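Local coordinates for protein nicotinate phosphoribosyltransferase (Vibrio cholerae, PDB 4HL7) that probably catalyses the ATP-dependent formation of nicotinate ribonucleotide from nicotinate and phosphoribosyl diphosphate in NAD biosynthesis, at residues I12-M26 against I129-V142. Sequence-based numbering, arbitrary orientation.
Sequences IIRSLLDLDAYKINM and ILYETLVMAIVSEV
Lys-23, Ile-129 and Glu-132 form the polar end of a buried contact near the centre of the chain, in which the loop before helix 21-33 runs along helix 131-147 and the first turns of helix 21-33 sit by its N-terminal end. Lysine suits this place because its flexible chain, bent at chi2 and chi3, brings NZ to two acceptors across the contact. It donates to Ile-129 O at 2.8 Å, in the carbonyl plane on a lone pair, and forms a salt bridge to Glu-132 OE1 at 2.7 Å, approaching from above the carboxylate plane. Glu-132 reaches out with CG anti to the backbone N (chi1 173°), and a water joins its OE1 to Tyr-22 OH.

Further along, Thr-133 uses both arms of its branch: CG2 packs on the Asp-20 carboxylate, while OG1 receives a weak bond from Asp-20 N (3.4 Å) and shares a water with Asp-18 O. Beyond it the interface is mainly apolar. Ile-13 crosses Leu-134 and Ile-138 at about a right angle, its CG2 lying 3.8 Å from Leu-134 CD2, and the small Ala-137 CB touches Ile-13 CD1 at 4.0 Å. Branched Ile-12 slides antiparallel past the extended Glu-141, whose OE1 pairs with Arg-145, and Ile-12 CD1 meets Val-142 CG2 at 3.9 Å.

Arg-187 bridges Asp-20 and Glu-132 from outside and hydrogen-bonds Tyr-22 OH, and Glu-233 gives Lys-23 a second carboxylate. Two carboxylates and a carbonyl thus hold NZ in place. Glu-233 directly follows His-232, the predicted autophosphorylated histidine, unmodified here, so this polar network probably helps shape the surroundings of the active site.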
# COMPACT_ATOMS: atom_id res chain seq x y z
N ILE A 12 -15.82 12.08 -0.18
CA ILE A 12 -14.99 10.94 0.29
C ILE A 12 -13.61 11.07 -0.38
O ILE A 12 -12.60 11.24 0.29
CB ILE A 12 -15.70 9.59 -0.02
CG1 ILE A 12 -17.00 9.49 0.82
CG2 ILE A 12 -14.73 8.41 0.16
CD1 ILE A 12 -17.80 8.22 0.59
N ILE A 13 -13.59 11.05 -1.70
CA ILE A 13 -12.33 11.20 -2.44
C ILE A 13 -12.13 12.69 -2.77
O ILE A 13 -13.02 13.35 -3.32
CB ILE A 13 -12.32 10.33 -3.72
CG1 ILE A 13 -12.55 8.83 -3.35
CG2 ILE A 13 -11.05 10.59 -4.52
CD1 ILE A 13 -11.45 8.18 -2.52
N ARG A 14 -10.97 13.22 -2.43
CA ARG A 14 -10.81 14.68 -2.44
C ARG A 14 -10.35 15.21 -3.81
O ARG A 14 -10.58 16.35 -4.12
CB ARG A 14 -9.82 15.03 -1.37
CG ARG A 14 -10.41 14.61 -0.03
CD ARG A 14 -10.30 15.67 0.93
NE ARG A 14 -11.09 15.40 2.13
CZ ARG A 14 -10.99 16.15 3.21
NH1 ARG A 14 -10.15 17.18 3.20
NH2 ARG A 14 -11.71 15.87 4.28
N SER A 15 -9.67 14.36 -4.57
CA SER A 15 -9.10 14.71 -5.91
C SER A 15 -8.47 13.44 -6.44
O SER A 15 -8.39 12.44 -5.71
CB SER A 15 -8.04 15.81 -5.82
OG SER A 15 -6.77 15.33 -5.35
N LEU A 16 -7.98 13.45 -7.68
CA LEU A 16 -7.31 12.24 -8.20
C LEU A 16 -5.87 12.16 -7.69
O LEU A 16 -5.11 11.25 -8.08
CB LEU A 16 -7.34 12.20 -9.75
CG LEU A 16 -8.66 11.75 -10.44
CD1 LEU A 16 -8.46 11.67 -11.95
CD2 LEU A 16 -9.20 10.41 -9.89
N LEU A 17 -5.48 13.11 -6.83
CA LEU A 17 -4.20 12.98 -6.08
C LEU A 17 -4.40 12.35 -4.67
O LEU A 17 -3.41 12.01 -3.96
CB LEU A 17 -3.53 14.38 -5.91
CG LEU A 17 -3.02 15.02 -7.22
CD1 LEU A 17 -2.32 16.33 -6.87
CD2 LEU A 17 -2.07 14.06 -7.94
N ASP A 18 -5.68 12.19 -4.28
CA ASP A 18 -6.04 11.58 -3.00
C ASP A 18 -5.91 10.07 -3.04
O ASP A 18 -6.94 9.34 -3.01
CB ASP A 18 -7.48 11.98 -2.65
CG ASP A 18 -7.88 11.59 -1.23
OD1 ASP A 18 -7.02 11.20 -0.42
OD2 ASP A 18 -9.08 11.62 -0.96
N LEU A 19 -4.66 9.61 -3.13
CA LEU A 19 -4.32 8.22 -3.30
C LEU A 19 -2.86 8.04 -2.97
O LEU A 19 -2.14 9.07 -2.81
CB LEU A 19 -4.62 7.72 -4.76
CG LEU A 19 -4.37 8.66 -5.96
CD1 LEU A 19 -2.89 8.93 -6.17
CD2 LEU A 19 -4.97 7.98 -7.21
N ASP A 20 -2.38 6.78 -2.90
CA ASP A 20 -0.93 6.57 -2.62
C ASP A 20 -0.13 6.98 -3.83
O ASP A 20 -0.41 6.55 -4.95
CB ASP A 20 -0.66 5.10 -2.30
CG ASP A 20 -1.16 4.70 -0.88
OD1 ASP A 20 -1.40 5.60 -0.01
OD2 ASP A 20 -1.26 3.47 -0.65
N ALA A 21 0.94 7.76 -3.60
CA ALA A 21 1.72 8.35 -4.66
C ALA A 21 2.30 7.29 -5.54
O ALA A 21 2.45 7.51 -6.77
CB ALA A 21 2.84 9.16 -4.02
N TYR A 22 2.64 6.13 -4.96
CA TYR A 22 3.30 5.08 -5.79
C TYR A 22 2.36 4.54 -6.90
O TYR A 22 2.83 3.92 -7.81
CB TYR A 22 3.78 3.89 -4.92
CG TYR A 22 2.66 2.85 -4.61
CD1 TYR A 22 1.98 2.87 -3.41
CD2 TYR A 22 2.29 1.87 -5.56
CE1 TYR A 22 0.98 1.95 -3.11
CE2 TYR A 22 1.26 0.95 -5.29
CZ TYR A 22 0.60 1.00 -4.06
OH TYR A 22 -0.41 0.09 -3.78
N LYS A 23 1.03 4.78 -6.80
CA LYS A 23 0.11 4.34 -7.82
C LYS A 23 0.27 5.17 -9.07
O LYS A 23 0.33 4.61 -10.19
CB LYS A 23 -1.37 4.37 -7.30
CG LYS A 23 -1.54 3.39 -6.16
CD LYS A 23 -2.45 2.21 -6.47
CE LYS A 23 -1.77 1.15 -7.28
NZ LYS A 23 -2.69 -0.02 -7.49
N ILE A 24 0.38 6.47 -8.90
CA ILE A 24 0.67 7.36 -10.04
C ILE A 24 2.07 7.10 -10.57
O ILE A 24 2.32 7.08 -11.81
CB ILE A 24 0.47 8.86 -9.66
CG1 ILE A 24 -1.05 9.17 -9.65
CG2 ILE A 24 1.16 9.80 -10.69
CD1 ILE A 24 -1.39 10.64 -9.31
N ASN A 25 3.02 6.92 -9.65
CA ASN A 25 4.35 6.67 -10.10
C ASN A 25 4.45 5.38 -10.93
O ASN A 25 5.03 5.39 -12.04
CB ASN A 25 5.31 6.67 -8.91
CG ASN A 25 5.30 7.99 -8.17
OD1 ASN A 25 4.76 9.02 -8.66
ND2 ASN A 25 5.87 7.97 -6.94
N MSE A 26 3.86 4.28 -10.44
CA MSE A 26 3.86 3.04 -11.16
C MSE A 26 3.05 3.20 -12.43
O MSE A 26 3.39 2.62 -13.45
CB MSE A 26 3.28 1.95 -10.24
CG MSE A 26 3.55 0.59 -10.75
SE MSE A 26 3.05 -0.55 -9.19
CE MSE A 26 3.56 0.01 -7.75
N ILE A 129 -4.82 0.98 -12.67
CA ILE A 129 -3.91 0.94 -11.51
C ILE A 129 -4.31 1.96 -10.41
O ILE A 129 -4.12 1.71 -9.23
CB ILE A 129 -2.41 1.07 -11.89
CG1 ILE A 129 -1.54 0.94 -10.61
CG2 ILE A 129 -2.13 2.40 -12.54
CD1 ILE A 129 -0.15 0.52 -10.85
N LEU A 130 -4.89 3.10 -10.80
CA LEU A 130 -5.27 4.08 -9.80
C LEU A 130 -6.48 3.71 -8.93
O LEU A 130 -6.70 4.37 -7.91
CB LEU A 130 -5.47 5.47 -10.41
CG LEU A 130 -4.28 6.07 -11.17
CD1 LEU A 130 -4.62 7.50 -11.58
CD2 LEU A 130 -2.98 5.99 -10.36
N TYR A 131 -7.28 2.72 -9.34
CA TYR A 131 -8.51 2.39 -8.58
C TYR A 131 -8.21 1.98 -7.16
O TYR A 131 -8.93 2.34 -6.27
CB TYR A 131 -9.33 1.22 -9.21
CG TYR A 131 -10.30 1.64 -10.32
CD1 TYR A 131 -10.10 1.24 -11.63
CD2 TYR A 131 -11.39 2.43 -10.02
CE1 TYR A 131 -10.97 1.62 -12.64
CE2 TYR A 131 -12.28 2.81 -11.02
CZ TYR A 131 -12.08 2.40 -12.31
OH TYR A 131 -13.00 2.76 -13.29
N GLU A 132 -7.19 1.13 -6.99
CA GLU A 132 -7.01 0.40 -5.72
C GLU A 132 -7.28 1.21 -4.47
O GLU A 132 -8.14 0.79 -3.65
CB GLU A 132 -5.56 -0.20 -5.66
CG GLU A 132 -5.22 -0.82 -4.32
CD GLU A 132 -3.84 -1.47 -4.32
OE1 GLU A 132 -3.30 -1.68 -5.42
OE2 GLU A 132 -3.37 -1.82 -3.22
N THR A 133 -6.54 2.30 -4.24
CA THR A 133 -6.69 3.01 -2.95
C THR A 133 -7.95 3.83 -2.93
O THR A 133 -8.42 4.16 -1.87
CB THR A 133 -5.46 3.86 -2.47
OG1 THR A 133 -5.32 5.06 -3.21
CG2 THR A 133 -4.17 2.99 -2.48
N LEU A 134 -8.43 4.26 -4.12
CA LEU A 134 -9.68 5.02 -4.17
C LEU A 134 -10.83 4.12 -3.76
O LEU A 134 -11.72 4.52 -2.99
CB LEU A 134 -9.95 5.58 -5.59
CG LEU A 134 -8.84 6.47 -6.14
CD1 LEU A 134 -9.08 6.81 -7.62
CD2 LEU A 134 -8.66 7.71 -5.27
N VAL A 135 -10.84 2.90 -4.31
CA VAL A 135 -11.90 1.96 -3.98
C VAL A 135 -11.79 1.57 -2.51
O VAL A 135 -12.78 1.54 -1.81
CB VAL A 135 -11.90 0.70 -4.92
CG1 VAL A 135 -12.94 -0.34 -4.44
CG2 VAL A 135 -12.19 1.10 -6.38
N MSE A 136 -10.58 1.31 -2.02
CA MSE A 136 -10.44 0.90 -0.57
C MSE A 136 -10.91 2.00 0.32
O MSE A 136 -11.65 1.73 1.25
CB MSE A 136 -8.99 0.46 -0.28
CG MSE A 136 -8.79 -0.83 -1.02
SE MSE A 136 -6.87 -1.31 -0.82
CE MSE A 136 -6.92 -1.80 1.10
N ALA A 137 -10.58 3.27 -0.02
CA ALA A 137 -10.96 4.46 0.81
C ALA A 137 -12.45 4.70 0.83
O ALA A 137 -13.04 5.11 1.86
CB ALA A 137 -10.23 5.72 0.37
N ILE A 138 -13.05 4.41 -0.33
CA ILE A 138 -14.48 4.54 -0.48
C ILE A 138 -15.17 3.47 0.37
O ILE A 138 -16.07 3.78 1.10
CB ILE A 138 -14.87 4.37 -1.98
CG1 ILE A 138 -14.61 5.69 -2.75
CG2 ILE A 138 -16.36 3.94 -2.10
CD1 ILE A 138 -14.56 5.48 -4.28
N VAL A 139 -14.78 2.21 0.22
CA VAL A 139 -15.44 1.14 1.00
C VAL A 139 -15.28 1.38 2.50
O VAL A 139 -16.23 1.30 3.24
CB VAL A 139 -14.95 -0.28 0.65
CG1 VAL A 139 -15.64 -1.34 1.52
CG2 VAL A 139 -15.24 -0.60 -0.83
N SER A 140 -14.06 1.72 2.93
CA SER A 140 -13.83 2.13 4.32
C SER A 140 -14.73 3.22 4.82
O SER A 140 -15.44 3.03 5.84
CB SER A 140 -12.34 2.49 4.58
OG SER A 140 -12.14 2.61 5.99
N GLU A 141 -14.76 4.34 4.10
CA GLU A 141 -15.54 5.50 4.54
C GLU A 141 -17.07 5.33 4.46
O GLU A 141 -17.80 5.91 5.29
CB GLU A 141 -15.10 6.79 3.83
CG GLU A 141 -15.88 7.98 4.39
CD GLU A 141 -15.28 9.32 4.12
OE1 GLU A 141 -16.02 10.31 4.33
OE2 GLU A 141 -14.12 9.40 3.67
N VAL A 142 -17.57 4.65 3.41
CA VAL A 142 -18.99 4.35 3.35
C VAL A 142 -19.41 3.55 4.58
O VAL A 142 -20.43 3.87 5.24
CB VAL A 142 -19.34 3.60 2.05
CG1 VAL A 142 -20.73 2.99 2.14
CG2 VAL A 142 -19.26 4.57 0.88
O HOH W 1 -7.07 6.68 -2.28
O HOH W 2 -0.63 -2.05 -5.41